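FEZ-1 protein (Fluoribacter gormanii, PDB 5WCK) probably hydrolyses beta-lactam antibiotics as a monomeric, zinc-dependent metallo-beta-lactamase of subclass B3. Local coordinates at residues S107-A112 against P179-V184; C153-M158 against Q168-G173. The protein carries 2 engineered substitutions. All blocks are in the same frame, centred on the assembly; numbering follows the deposited sequence. Where two conformers were deposited one is given.

Interaction 1. Residues S107-A112 against P179-V184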
loop_
_atom_site.group_PDB
_atom_site.type_symbol
_atom_site.label_atom_id
_atom_site.label_comp_id
_atom_site.label_asym_id
_atom_site.label_seq_id
_atom_site.Cartn_x
_atom_site.Cartn_y
_atom_site.Cartn_z
ATOM N N SER A 107 19.211 4.575 -2.705
ATOM C CA SER A 107 19.658 3.867 -1.515
ATOM C C SER A 107 18.961 2.505 -1.327
ATOM O O SER A 107 19.126 1.864 -0.297
ATOM C CB SER A 107 19.507 4.690 -0.273
ATOM O OG SER A 107 18.124 4.861 0.060
ATOM N N ASP A 108 18.180 2.071 -2.310
ATOM C CA ASP A 108 17.399 0.833 -2.159
ATOM C C ASP A 108 18.358 -0.346 -1.957
ATOM O O ASP A 108 19.338 -0.496 -2.697
ATOM C CB ASP A 108 16.523 0.622 -3.390
ATOM C CG ASP A 108 15.510 -0.501 -3.245
ATOM O OD1 ASP A 108 15.925 -1.692 -3.272
ATOM O OD2 ASP A 108 14.319 -0.162 -3.119
ATOM N N PHE A 109 18.061 -1.202 -0.971
ATOM C CA PHE A 109 18.943 -2.317 -0.635
ATOM C C PHE A 109 19.149 -3.255 -1.810
ATOM O O PHE A 109 20.177 -3.969 -1.846
ATOM C CB PHE A 109 18.437 -3.131 0.565
ATOM C CG PHE A 109 17.336 -4.121 0.246
ATOM C CD1 PHE A 109 16.004 -3.747 0.322
ATOM C CD2 PHE A 109 17.640 -5.435 -0.103
ATOM C CE1 PHE A 109 14.999 -4.661 0.038
ATOM C CE2 PHE A 109 16.631 -6.341 -0.392
ATOM C CZ PHE A 109 15.317 -5.948 -0.312
ATOM N N HIS A 110 18.179 -3.313 -2.734
ATOM C CA HIS A 110 18.221 -4.247 -3.831
ATOM C C HIS A 110 18.429 -3.562 -5.183
ATOM O O HIS A 110 19.155 -4.101 -6.023
ATOM C CB HIS A 110 16.953 -5.112 -3.879
ATOM C CG HIS A 110 17.107 -6.233 -4.837
ATOM N ND1 HIS A 110 17.801 -7.380 -4.522
ATOM C CD2 HIS A 110 16.722 -6.366 -6.109
ATOM C CE1 HIS A 110 17.815 -8.165 -5.572
ATOM N NE2 HIS A 110 17.175 -7.571 -6.550
ATOM N N TYR A 111 17.768 -2.410 -5.396
ATOM C CA TYR A 111 17.625 -1.782 -6.741
ATOM C C TYR A 111 18.478 -0.506 -6.863
ATOM O O TYR A 111 18.319 0.241 -7.827
ATOM C CB TYR A 111 16.161 -1.453 -7.043
ATOM C CG TYR A 111 15.264 -2.664 -7.119
ATOM C CD1 TYR A 111 15.312 -3.534 -8.194
ATOM C CD2 TYR A 111 14.382 -2.940 -6.083
ATOM C CE1 TYR A 111 14.482 -4.649 -8.252
ATOM C CE2 TYR A 111 13.584 -4.074 -6.105
ATOM C CZ TYR A 111 13.630 -4.928 -7.188
ATOM O OH TYR A 111 12.839 -6.050 -7.254
ATOM N N ALA A 112 19.414 -0.285 -5.926
ATOM C CA ALA A 112 20.297 0.924 -5.953
ATOM C C ALA A 112 20.978 1.084 -7.315
ATOM O O ALA A 112 21.168 2.228 -7.778
ATOM C CB ALA A 112 21.315 0.847 -4.850
ATOM N N PRO A 179 11.695 -11.338 -7.636
ATOM C CA PRO A 179 12.679 -12.151 -8.349
ATOM C C PRO A 179 14.090 -11.595 -8.178
ATOM O O PRO A 179 14.338 -10.433 -8.480
ATOM C CB PRO A 179 12.253 -12.037 -9.815
ATOM C CG PRO A 179 10.801 -11.684 -9.765
ATOM C CD PRO A 179 10.600 -10.902 -8.494
ATOM N N GLY A 180 14.990 -12.431 -7.661
ATOM C CA GLY A 180 16.367 -12.022 -7.478
ATOM C C GLY A 180 16.711 -11.573 -6.070
ATOM O O GLY A 180 17.898 -11.460 -5.749
ATOM N N TYR A 181 15.705 -11.378 -5.227
ATOM C CA TYR A 181 16.000 -10.982 -3.833
ATOM C C TYR A 181 16.837 -12.097 -3.192
ATOM O O TYR A 181 16.513 -13.211 -3.428
ATOM C CB TYR A 181 14.691 -10.884 -3.047
ATOM C CG TYR A 181 14.061 -9.517 -2.963
ATOM C CD1 TYR A 181 14.398 -8.512 -3.848
ATOM C CD2 TYR A 181 13.130 -9.235 -1.982
ATOM C CE1 TYR A 181 13.811 -7.266 -3.764
ATOM C CE2 TYR A 181 12.539 -7.991 -1.882
ATOM C CZ TYR A 181 12.887 -6.997 -2.773
ATOM O OH TYR A 181 12.326 -5.759 -2.682
ATOM N N LYS A 182 17.834 -11.763 -2.370
ATOM C CA LYS A 182 18.678 -12.772 -1.676
ATOM C C LYS A 182 18.219 -12.860 -0.216
ATOM O O LYS A 182 18.250 -11.873 0.467
ATOM C CB LYS A 182 20.139 -12.348 -1.800
ATOM C CG LYS A 182 21.200 -13.255 -1.149
ATOM C CD LYS A 182 22.700 -13.289 -1.113
ATOM C CE LYS A 182 23.219 -13.425 -2.525
ATOM N NZ LYS A 182 23.026 -14.801 -3.033
ATOM N N LEU A 183 17.803 -14.051 0.212
ATOM C CA LEU A 183 17.267 -14.216 1.580
ATOM C C LEU A 183 18.302 -14.784 2.561
ATOM O O LEU A 183 17.999 -14.811 3.733
ATOM C CB LEU A 183 16.082 -15.179 1.485
ATOM C CG LEU A 183 14.903 -14.677 0.654
ATOM C CD1 LEU A 183 13.819 -15.746 0.605
ATOM C CD2 LEU A 183 14.352 -13.378 1.220
ATOM N N VAL A 184 19.443 -15.244 2.058
ATOM C CA VAL A 184 20.472 -15.888 2.874
ATOM C C VAL A 184 21.750 -15.056 2.711
ATOM O O VAL A 184 22.187 -14.860 1.568
ATOM C CB VAL A 184 20.736 -17.331 2.406
ATOM C CG1 VAL A 184 21.833 -17.999 3.231
ATOM C CG2 VAL A 184 19.455 -18.167 2.407
HETATM O O HOH W 1 13.727 -3.144 -2.532
HETATM O O HOH W 2 16.493 -8.880 -8.861
HETATM O O HOH W 3 18.795 -8.939 -2.407
HETATM O O HOH W 4 13.017 -8.017 -9.029
#
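H110 and Y181 mark the closest backbone approach, with CA atoms 7.1 Å apart; both segments are irregular loop, joined by aromatic side chains and water. Y181 sits at the centre, its side chain about 3 Å (nearest atoms) from that of the zinc ligand H73, which also meets the Y111 ring; the cluster thus flanks the zinc site. The edge of Y181 is turned to one face of the H110 imidazole, CD1 over the ring centre, with the planes at 56°. F109 aims its own edge at a face of Y181, its CZ 3.6 Å from Y181 CZ, and CE2 of Y111 stands 4.0 Å from Y181 CE1. With CG anti to the backbone N (chi1 -169°), H110 brings its CE1 to 3.3 Å from G180 O. Waters in the imidazole plane link NE2 to P179 O and ND1 to K182 N; another joins Y111 OH, which also bonds N178 ND2, to P179 O. D108 OD1 accepts the backbone N-H of H110 (2.8 Å) and of Y111, an Asx motif, and a water donates both to this oxygen and to Y181 OH, which also bonds H149 O. Among neighbouring helices, I192 of 192-204 meets F109 and Y181, while Q260 of 239-262 bonds Y181 O and L183 N.

Interaction 2. Residues C153-M158 against Q168-G173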
loop_
_atom_site.group_PDB
_atom_site.type_symbol
_atom_site.label_atom_id
_atom_site.label_comp_id
_atom_site.label_asym_id
_atom_site.label_seq_id
_atom_site.Cartn_x
_atom_site.Cartn_y
_atom_site.Cartn_z
ATOM N N CYS A 153 8.180 -1.432 4.699
ATOM C CA CYS A 153 6.869 -1.729 4.140
ATOM C C CYS A 153 5.816 -1.626 5.241
ATOM O O CYS A 153 6.016 -2.156 6.360
ATOM C CB CYS A 153 6.864 -3.130 3.554
ATOM S SG CYS A 153 5.267 -3.523 2.805
ATOM N N THR A 154 4.724 -0.929 4.909
ATOM C CA THR A 154 3.676 -0.554 5.852
ATOM C C THR A 154 2.373 -1.226 5.425
ATOM O O THR A 154 1.928 -1.047 4.312
ATOM C CB THR A 154 3.511 0.968 5.940
ATOM O OG1 THR A 154 4.792 1.516 6.276
ATOM C CG2 THR A 154 2.467 1.397 6.955
ATOM N N THR A 155 1.759 -1.927 6.376
ATOM C CA THR A 155 0.405 -2.421 6.246
ATOM C C THR A 155 -0.489 -1.462 7.035
ATOM O O THR A 155 -0.308 -1.285 8.243
ATOM C CB THR A 155 0.310 -3.857 6.759
ATOM O OG1 THR A 155 1.014 -4.689 5.828
ATOM C CG2 THR A 155 -1.122 -4.342 6.859
ATOM N N TRP A 156 -1.432 -0.841 6.343
ATOM C CA TRP A 156 -2.293 0.193 6.911
ATOM C C TRP A 156 -3.605 -0.437 7.372
ATOM O O TRP A 156 -4.195 -1.181 6.618
ATOM C CB TRP A 156 -2.544 1.305 5.880
ATOM C CG TRP A 156 -1.371 2.211 5.638
ATOM C CD1 TRP A 156 -0.505 2.234 4.580
ATOM C CD2 TRP A 156 -0.933 3.233 6.534
ATOM N NE1 TRP A 156 0.463 3.193 4.770
ATOM C CE2 TRP A 156 0.200 3.843 5.952
ATOM C CE3 TRP A 156 -1.417 3.694 7.757
ATOM C CZ2 TRP A 156 0.859 4.887 6.600
ATOM C CZ3 TRP A 156 -0.775 4.738 8.378
ATOM C CH2 TRP A 156 0.359 5.310 7.807
ATOM N N THR A 157 -4.054 -0.113 8.588
ATOM C CA THR A 157 -5.332 -0.618 9.064
ATOM C C THR A 157 -6.215 0.531 9.547
ATOM O O THR A 157 -5.740 1.583 9.987
ATOM C CB THR A 157 -5.149 -1.690 10.143
ATOM O OG1 THR A 157 -4.572 -1.078 11.301
ATOM C CG2 THR A 157 -4.320 -2.868 9.671
ATOM N N MET A 158 -7.526 0.300 9.422
ATOM C CA MET A 158 -8.512 1.202 10.000
ATOM C C MET A 158 -9.804 0.425 10.241
ATOM O O MET A 158 -10.020 -0.602 9.634
ATOM C CB MET A 158 -8.798 2.413 9.112
ATOM C CG MET A 158 -9.366 2.036 7.773
ATOM S SD MET A 158 -9.473 3.374 6.552
ATOM C CE MET A 158 -10.533 4.517 7.429
ATOM N N GLN A 168 -12.607 -4.340 10.375
ATOM C CA GLN A 168 -11.203 -3.925 10.250
ATOM C C GLN A 168 -10.773 -4.071 8.775
ATOM O O GLN A 168 -10.781 -5.169 8.207
ATOM C CB GLN A 168 -10.273 -4.711 11.182
ATOM C CG GLN A 168 -8.790 -4.424 10.929
ATOM C CD GLN A 168 -7.894 -4.369 12.146
ATOM O OE1 GLN A 168 -8.123 -3.588 13.072
ATOM N NE2 GLN A 168 -6.807 -5.133 12.114
ATOM N N ALA A 169 -10.379 -2.937 8.180
ATOM C CA ALA A 169 -9.791 -2.879 6.854
ATOM C C ALA A 169 -8.268 -2.977 6.992
ATOM O O ALA A 169 -7.659 -2.340 7.841
ATOM C CB ALA A 169 -10.189 -1.612 6.136
ATOM N N VAL A 170 -7.675 -3.776 6.117
ATOM C CA VAL A 170 -6.261 -4.030 6.104
ATOM C C VAL A 170 -5.771 -3.839 4.662
ATOM O O VAL A 170 -6.159 -4.581 3.780
ATOM C CB VAL A 170 -5.924 -5.448 6.595
ATOM C CG1 VAL A 170 -4.427 -5.690 6.522
ATOM C CG2 VAL A 170 -6.447 -5.737 7.990
ATOM N N ILE A 171 -4.907 -2.840 4.453
ATOM C CA ILE A 171 -4.228 -2.669 3.159
ATOM C C ILE A 171 -2.830 -3.297 3.275
ATOM O O ILE A 171 -1.890 -2.670 3.803
ATOM C CB ILE A 171 -4.177 -1.185 2.738
ATOM C CG1 ILE A 171 -5.546 -0.501 2.764
ATOM C CG2 ILE A 171 -3.529 -1.031 1.364
ATOM C CD1 ILE A 171 -5.507 1.031 2.699
ATOM N N ILE A 172 -2.708 -4.547 2.833
ATOM C CA ILE A 172 -1.449 -5.292 2.924
ATOM C C ILE A 172 -0.405 -4.572 2.068
ATOM O O ILE A 172 -0.622 -4.313 0.875
ATOM C CB ILE A 172 -1.646 -6.766 2.521
ATOM C CG1 ILE A 172 -2.600 -7.468 3.492
ATOM C CG2 ILE A 172 -0.308 -7.477 2.451
ATOM C CD1 ILE A 172 -2.944 -8.902 3.164
ATOM N N GLY A 173 0.707 -4.189 2.677
ATOM C CA GLY A 173 1.727 -3.397 1.955
ATOM C C GLY A 173 2.405 -4.126 0.812
ATOM O O GLY A 173 2.682 -3.483 -0.200
HETATM O O HOH W 5 -0.289 -0.685 2.669
#
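W156 and I171 form a hydrogen-bonded antiparallel pair, as do M158 and A169, with the non-hydrogen-bonded pair T157 and V170 between them. The two strand axes approach to 4.7 Å at 164°, close to fully antiparallel. Within each hydrogen-bonded pair the two bonds differ: I171 N reaches W156 O at 2.8 Å and almost straight (172° at the hydrogen), whereas W156 N meets I171 O at 3.2 Å and from outside the carbonyl plane, tilted by 27°. A169 N to M158 O is likewise the shorter of its pair. CA-H...O contacts supplement these bonds, the shortest running from T157 CA to A169 O at 3.1 Å.

This is the ladder of the beta hairpin 154-162/165-172, in one of the two mixed sheets of the metallo-beta-lactamase fold. Strand 139-145 continues the sheet beyond 154-162, and strand 210-213 beyond 165-172.

Apolar packing occupies both faces. On one, T155 CG2, the branch anti to the backbone N, meets V170 CG1 at 3.6 Å, and T157 CG2 lies alongside V170 CG2. The threonine hydroxyls are engaged elsewhere, by T146 for T155 and H144 for T157. On the other face M158 CG approaches A169 CB, and M158 and I171 continue onto I30 and Y28 of strand 28-32. W156 CB packs on I171 CB while its indole turns off from strand 168-172; T154 CG2 lies over one face of the indole, and NE1 bonds I69 O.

Toward the zinc site the direct ladder bonds end at W156-I171, and a water donates to both T154 O and I171 O at 2.8 Å. G173 fits closely there, its CA 3.3 Å from T154 O and its carbonyl carbon beside C153 SG, while G173 O accepts from ND1 of the zinc ligand H71.

The centres of the two interactions lie 23 Å apart and their nearest atoms about 9 Å, so they do not touch. Along the chain, 107-112 comes first, then both strands of interaction 2, and last 179-184; interaction 1 thus brackets the hairpin in sequence. The loop carrying 179-184 is the one that leaves strand 165-172. One contact is at the surface, the other buried in the five-stranded sheet. Both nevertheless border the dinuclear zinc site, interaction 1 through Y181 and interaction 2 through C153, whose side chain is about 4 Å from that of H71 between nearest atoms; both residues also approach H149.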